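Long-range contact in CBS domain-containing protein (Thermoplasma acidophilum DSM 1728, PDB 1PVM), which is of unknown function but pairs two CBS domains with a zinc-ribbon-like domain that binds metal ions, iron among them: residues B[52-65]-B[76-88]. Residues are numbered along the deposited sequence; the frame is centred on the assembly and turned at random.
Sequences DVGLLSERSIIKRF and PIRLVMRKPIPKV
L55 and R82 form a single antiparallel bridge, a hydrogen-bonded pair. L55 N donates to R82 O at 3.0 Å, in the carbonyl plane. R82 N returns a bond to L55 O at 2.8 Å. The bridge joins strand 52-57 and helix 58-65, in the first CBS motif, to the irregular chain of 76-88, which runs into strand 87-89. Beside it G54, with no side chain, packs bare against 76-88, its CA 3.8 Å from M81 SD. V53 and G54 sit together opposite the single residue V45 of strand 42-46, a classic beta bulge.

Further along, V80 fills the angle between strand and helix. Its CG1 lies 3.3 Å from S60 O and also meets L56 CD1, while CG2 reaches F65 CB. L56 crosses I77 at about a right angle, methyl to methyl. Toward the strand start, I85 CD1 lies by G54 O. P86 CD touches L55 CB.

The R82 side chain bends at chi2 (-52°) and sets its guanidinium flat on the helix start, with S60 CA 3.8 Å above the centre of one face. R59 CG comes in at the guanidinium edge. R82 NH2 donates to water 2 at 2.8 Å, in the guanidinium plane, and this water also bonds S57 OG. Cutting R82 back to an alanine would take the flat group off S60 and is likely to leave a gap there and water 2 without this donor. The R64 guanidinium stands nearly perpendicular to that of R82 and makes a cation-pi contact with F173. S57 caps the helix, its OG accepting from S60 N. In return S60 OG donates to S57 O at 2.7 Å.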
loop_
_atom_site.group_PDB
_atom_site.type_symbol
_atom_site.label_atom_id
_atom_site.label_comp_id
_atom_site.label_asym_id
_atom_site.label_seq_id
_atom_site.Cartn_x
_atom_site.Cartn_y
_atom_site.Cartn_z
ATOM N N ASP B 52 -5.847 21.829 -6.895
ATOM C CA ASP B 52 -5.492 20.421 -6.712
ATOM C C ASP B 52 -3.975 20.318 -6.813
ATOM O O ASP B 52 -3.411 20.436 -7.897
ATOM C CB ASP B 52 -6.159 19.574 -7.789
ATOM C CG ASP B 52 -7.673 19.675 -7.747
ATOM O OD1 ASP B 52 -8.268 19.318 -6.710
ATOM O OD2 ASP B 52 -8.267 20.120 -8.751
ATOM N N VAL B 53 -3.321 20.085 -5.679
ATOM C CA VAL B 53 -1.866 20.046 -5.639
ATOM C C VAL B 53 -1.199 18.683 -5.524
ATOM O O VAL B 53 0.011 18.572 -5.691
ATOM C CB VAL B 53 -1.338 20.948 -4.491
ATOM C CG1 VAL B 53 -1.694 22.411 -4.773
ATOM C CG2 VAL B 53 -1.937 20.499 -3.152
ATOM N N GLY B 54 -1.967 17.640 -5.235
ATOM C CA GLY B 54 -1.341 16.337 -5.130
ATOM C C GLY B 54 -2.291 15.191 -4.888
ATOM O O GLY B 54 -3.505 15.362 -4.839
ATOM N N LEU B 55 -1.722 14.004 -4.748
ATOM C CA LEU B 55 -2.510 12.810 -4.493
ATOM C C LEU B 55 -1.778 12.017 -3.414
ATOM O O LEU B 55 -0.588 11.724 -3.546
ATOM C CB LEU B 55 -2.649 11.990 -5.787
ATOM C CG LEU B 55 -3.810 10.984 -5.881
ATOM C CD1 LEU B 55 -3.986 10.547 -7.323
ATOM C CD2 LEU B 55 -3.554 9.783 -4.986
ATOM N N LEU B 56 -2.486 11.701 -2.332
ATOM C CA LEU B 56 -1.901 10.941 -1.226
ATOM C C LEU B 56 -2.277 9.474 -1.388
ATOM O O LEU B 56 -3.454 9.145 -1.471
ATOM C CB LEU B 56 -2.431 11.462 0.113
ATOM C CG LEU B 56 -1.813 10.836 1.370
ATOM C CD1 LEU B 56 -0.380 11.334 1.542
ATOM C CD2 LEU B 56 -2.650 11.196 2.596
ATOM N N SER B 57 -1.271 8.602 -1.428
ATOM C CA SER B 57 -1.481 7.164 -1.598
ATOM C C SER B 57 -0.753 6.372 -0.516
ATOM O O SER B 57 0.035 6.928 0.243
ATOM C CB SER B 57 -0.952 6.721 -2.963
ATOM O OG SER B 57 0.459 6.871 -3.025
ATOM N N GLU B 58 -1.010 5.070 -0.449
ATOM C CA GLU B 58 -0.340 4.236 0.545
ATOM C C GLU B 58 1.167 4.274 0.345
ATOM O O GLU B 58 1.927 4.460 1.295
ATOM C CB GLU B 58 -0.781 2.778 0.437
ATOM C CG GLU B 58 -2.084 2.433 1.103
ATOM C CD GLU B 58 -2.245 0.926 1.251
ATOM O OE1 GLU B 58 -2.294 0.219 0.222
ATOM O OE2 GLU B 58 -2.311 0.452 2.404
ATOM N N ARG B 59 1.594 4.078 -0.897
ATOM C CA ARG B 59 3.014 4.074 -1.207
ATOM C C ARG B 59 3.668 5.415 -0.873
ATOM O O ARG B 59 4.804 5.443 -0.395
ATOM C CB ARG B 59 3.232 3.711 -2.686
ATOM C CG ARG B 59 4.697 3.515 -3.086
ATOM C CD ARG B 59 5.408 2.506 -2.196
ATOM N NE ARG B 59 4.799 1.181 -2.261
ATOM C CZ ARG B 59 4.923 0.343 -3.288
ATOM N NH1 ARG B 59 5.641 0.686 -4.349
ATOM N NH2 ARG B 59 4.321 -0.839 -3.249
ATOM N N SER B 60 2.965 6.525 -1.100
ATOM C CA SER B 60 3.556 7.830 -0.793
ATOM C C SER B 60 3.873 7.911 0.707
ATOM O O SER B 60 4.881 8.485 1.107
ATOM C CB SER B 60 2.621 8.984 -1.211
ATOM O OG SER B 60 1.462 9.078 -0.400
ATOM N N ILE B 61 3.015 7.317 1.530
ATOM C CA ILE B 61 3.222 7.314 2.975
ATOM C C ILE B 61 4.417 6.430 3.353
ATOM O O ILE B 61 5.239 6.802 4.193
ATOM C CB ILE B 61 1.942 6.825 3.693
ATOM C CG1 ILE B 61 0.821 7.840 3.457
ATOM C CG2 ILE B 61 2.201 6.632 5.173
ATOM C CD1 ILE B 61 -0.559 7.355 3.836
ATOM N N ILE B 62 4.521 5.264 2.719
ATOM C CA ILE B 62 5.621 4.340 2.995
ATOM C C ILE B 62 6.970 4.905 2.532
ATOM O O ILE B 62 7.988 4.784 3.229
ATOM C CB ILE B 62 5.392 2.971 2.292
ATOM C CG1 ILE B 62 4.127 2.296 2.835
ATOM C CG2 ILE B 62 6.607 2.075 2.475
ATOM C CD1 ILE B 62 4.133 2.036 4.324
ATOM N N LYS B 63 6.973 5.540 1.365
ATOM C CA LYS B 63 8.201 6.090 0.791
ATOM C C LYS B 63 8.617 7.465 1.298
ATOM O O LYS B 63 9.807 7.743 1.442
ATOM C CB LYS B 63 8.077 6.171 -0.739
ATOM C CG LYS B 63 8.027 4.835 -1.472
ATOM C CD LYS B 63 9.400 4.188 -1.589
ATOM C CE LYS B 63 10.359 5.034 -2.417
ATOM N NZ LYS B 63 11.678 4.358 -2.619
ATOM N N ARG B 64 7.643 8.325 1.572
ATOM C CA ARG B 64 7.966 9.679 1.983
ATOM C C ARG B 64 7.624 10.089 3.405
ATOM O O ARG B 64 8.132 11.098 3.890
ATOM C CB ARG B 64 7.348 10.644 0.974
ATOM C CG ARG B 64 7.726 10.271 -0.452
ATOM C CD ARG B 64 7.008 11.116 -1.476
ATOM N NE ARG B 64 7.945 11.919 -2.253
ATOM C CZ ARG B 64 8.663 12.921 -1.757
ATOM N NH1 ARG B 64 8.552 13.250 -0.478
ATOM N NH2 ARG B 64 9.490 13.598 -2.544
ATOM N N PHE B 65 6.767 9.334 4.083
ATOM C CA PHE B 65 6.451 9.679 5.464
ATOM C C PHE B 65 7.258 8.864 6.471
ATOM O O PHE B 65 7.949 9.425 7.316
ATOM C CB PHE B 65 4.973 9.480 5.785
ATOM C CG PHE B 65 4.690 9.489 7.261
ATOM C CD1 PHE B 65 4.772 10.670 7.991
ATOM C CD2 PHE B 65 4.415 8.303 7.935
ATOM C CE1 PHE B 65 4.588 10.671 9.374
ATOM C CE2 PHE B 65 4.230 8.292 9.314
ATOM C CZ PHE B 65 4.317 9.478 10.033
ATOM N N PRO B 76 2.401 17.289 7.857
ATOM C CA PRO B 76 1.294 17.642 6.958
ATOM C C PRO B 76 1.461 16.840 5.668
ATOM O O PRO B 76 2.587 16.647 5.198
ATOM C CB PRO B 76 1.483 19.144 6.753
ATOM C CG PRO B 76 2.969 19.306 6.829
ATOM C CD PRO B 76 3.348 18.412 7.995
ATOM N N ILE B 77 0.356 16.378 5.086
ATOM C CA ILE B 77 0.451 15.560 3.883
ATOM C C ILE B 77 1.091 16.224 2.664
ATOM O O ILE B 77 1.505 15.530 1.734
ATOM C CB ILE B 77 -0.925 14.954 3.500
ATOM C CG1 ILE B 77 -1.964 16.049 3.261
ATOM C CG2 ILE B 77 -1.395 14.024 4.619
ATOM C CD1 ILE B 77 -3.326 15.508 2.834
ATOM N N ARG B 78 1.193 17.554 2.663
ATOM C CA ARG B 78 1.832 18.257 1.546
ATOM C C ARG B 78 3.274 17.764 1.382
ATOM O O ARG B 78 3.826 17.781 0.282
ATOM C CB ARG B 78 1.819 19.770 1.786
ATOM C CG ARG B 78 2.476 20.188 3.087
ATOM C CD ARG B 78 2.050 21.589 3.514
ATOM N NE ARG B 78 2.533 22.620 2.601
ATOM C CZ ARG B 78 2.172 23.898 2.664
ATOM N NH1 ARG B 78 1.317 24.301 3.597
ATOM N NH2 ARG B 78 2.673 24.774 1.800
ATOM N N LEU B 79 3.874 17.314 2.480
ATOM C CA LEU B 79 5.249 16.819 2.454
ATOM C C LEU B 79 5.332 15.361 2.021
ATOM O O LEU B 79 6.418 14.837 1.795
ATOM C CB LEU B 79 5.878 16.939 3.844
ATOM C CG LEU B 79 6.013 18.340 4.443
ATOM C CD1 LEU B 79 6.647 18.246 5.819
ATOM C CD2 LEU B 79 6.857 19.207 3.525
ATOM N N VAL B 80 4.179 14.717 1.894
ATOM C CA VAL B 80 4.118 13.296 1.562
ATOM C C VAL B 80 3.485 12.956 0.216
ATOM O O VAL B 80 3.963 12.070 -0.494
ATOM C CB VAL B 80 3.344 12.542 2.673
ATOM C CG1 VAL B 80 3.331 11.049 2.399
ATOM C CG2 VAL B 80 3.979 12.834 4.025
ATOM N N MET B 81 2.412 13.662 -0.123
ATOM C CA MET B 81 1.663 13.431 -1.356
ATOM C C MET B 81 2.481 13.441 -2.638
ATOM O O MET B 81 3.555 14.036 -2.703
ATOM C CB MET B 81 0.591 14.499 -1.495
ATOM C CG MET B 81 1.180 15.878 -1.769
ATOM S SD MET B 81 -0.039 17.179 -1.634
ATOM C CE MET B 81 -0.584 16.903 0.029
ATOM N N ARG B 82 1.959 12.774 -3.662
ATOM C CA ARG B 82 2.603 12.793 -4.967
ATOM C C ARG B 82 2.253 14.186 -5.487
ATOM O O ARG B 82 1.084 14.577 -5.478
ATOM C CB ARG B 82 1.988 11.754 -5.915
ATOM C CG ARG B 82 2.004 10.320 -5.414
ATOM C CD ARG B 82 3.386 9.909 -4.989
ATOM N NE ARG B 82 3.526 8.463 -4.859
ATOM C CZ ARG B 82 4.642 7.873 -4.452
ATOM N NH1 ARG B 82 5.698 8.610 -4.134
ATOM N NH2 ARG B 82 4.714 6.550 -4.383
ATOM N N LYS B 83 3.248 14.943 -5.929
ATOM C CA LYS B 83 2.989 16.280 -6.443
ATOM C C LYS B 83 3.988 16.619 -7.543
ATOM O O LYS B 83 5.153 16.246 -7.455
ATOM C CB LYS B 83 3.066 17.311 -5.307
ATOM C CG LYS B 83 4.412 17.418 -4.600
ATOM C CD LYS B 83 4.305 18.390 -3.418
ATOM C CE LYS B 83 5.627 18.558 -2.677
ATOM N NZ LYS B 83 5.453 19.388 -1.444
ATOM N N PRO B 84 3.535 17.300 -8.614
ATOM C CA PRO B 84 2.164 17.765 -8.866
ATOM C C PRO B 84 1.231 16.564 -8.966
ATOM O O PRO B 84 1.686 15.439 -9.166
ATOM C CB PRO B 84 2.277 18.499 -10.201
ATOM C CG PRO B 84 3.720 18.871 -10.287
ATOM C CD PRO B 84 4.421 17.674 -9.725
ATOM N N ILE B 85 -0.070 16.799 -8.848
ATOM C CA ILE B 85 -1.017 15.694 -8.902
ATOM C C ILE B 85 -0.887 14.857 -10.174
ATOM O O ILE B 85 -0.886 15.388 -11.284
ATOM C CB ILE B 85 -2.492 16.199 -8.750
ATOM C CG1 ILE B 85 -3.431 14.999 -8.595
ATOM C CG2 ILE B 85 -2.898 17.065 -9.944
ATOM C CD1 ILE B 85 -4.835 15.366 -8.129
ATOM N N PRO B 86 -0.721 13.530 -10.020
ATOM C CA PRO B 86 -0.599 12.645 -11.188
ATOM C C PRO B 86 -1.966 12.643 -11.860
ATOM O O PRO B 86 -2.987 12.529 -11.181
ATOM C CB PRO B 86 -0.274 11.287 -10.569
ATOM C CG PRO B 86 0.420 11.644 -9.286
ATOM C CD PRO B 86 -0.396 12.812 -8.775
ATOM N N LYS B 87 -2.009 12.759 -13.181
ATOM C CA LYS B 87 -3.309 12.798 -13.833
ATOM C C LYS B 87 -3.312 12.453 -15.314
ATOM O O LYS B 87 -2.284 12.532 -15.991
ATOM C CB LYS B 87 -3.916 14.190 -13.643
ATOM C CG LYS B 87 -3.154 15.299 -14.362
ATOM C CD LYS B 87 -3.659 16.678 -13.948
ATOM C CE LYS B 87 -3.170 17.759 -14.900
ATOM N NZ LYS B 87 -1.700 17.735 -15.057
ATOM N N VAL B 88 -4.487 12.058 -15.797
ATOM C CA VAL B 88 -4.703 11.731 -17.205
ATOM C C VAL B 88 -6.015 12.408 -17.606
ATOM O O VAL B 88 -6.839 12.727 -16.746
ATOM C CB VAL B 88 -4.841 10.203 -17.449
ATOM C CG1 VAL B 88 -3.546 9.494 -17.090
ATOM C CG2 VAL B 88 -6.013 9.640 -16.650
HETATM O O HOH W 1 -0.886 19.654 -8.845
HETATM O O HOH W 2 2.182 5.908 -5.516
HETATM O O HOH W 3 8.287 13.684 3.093
#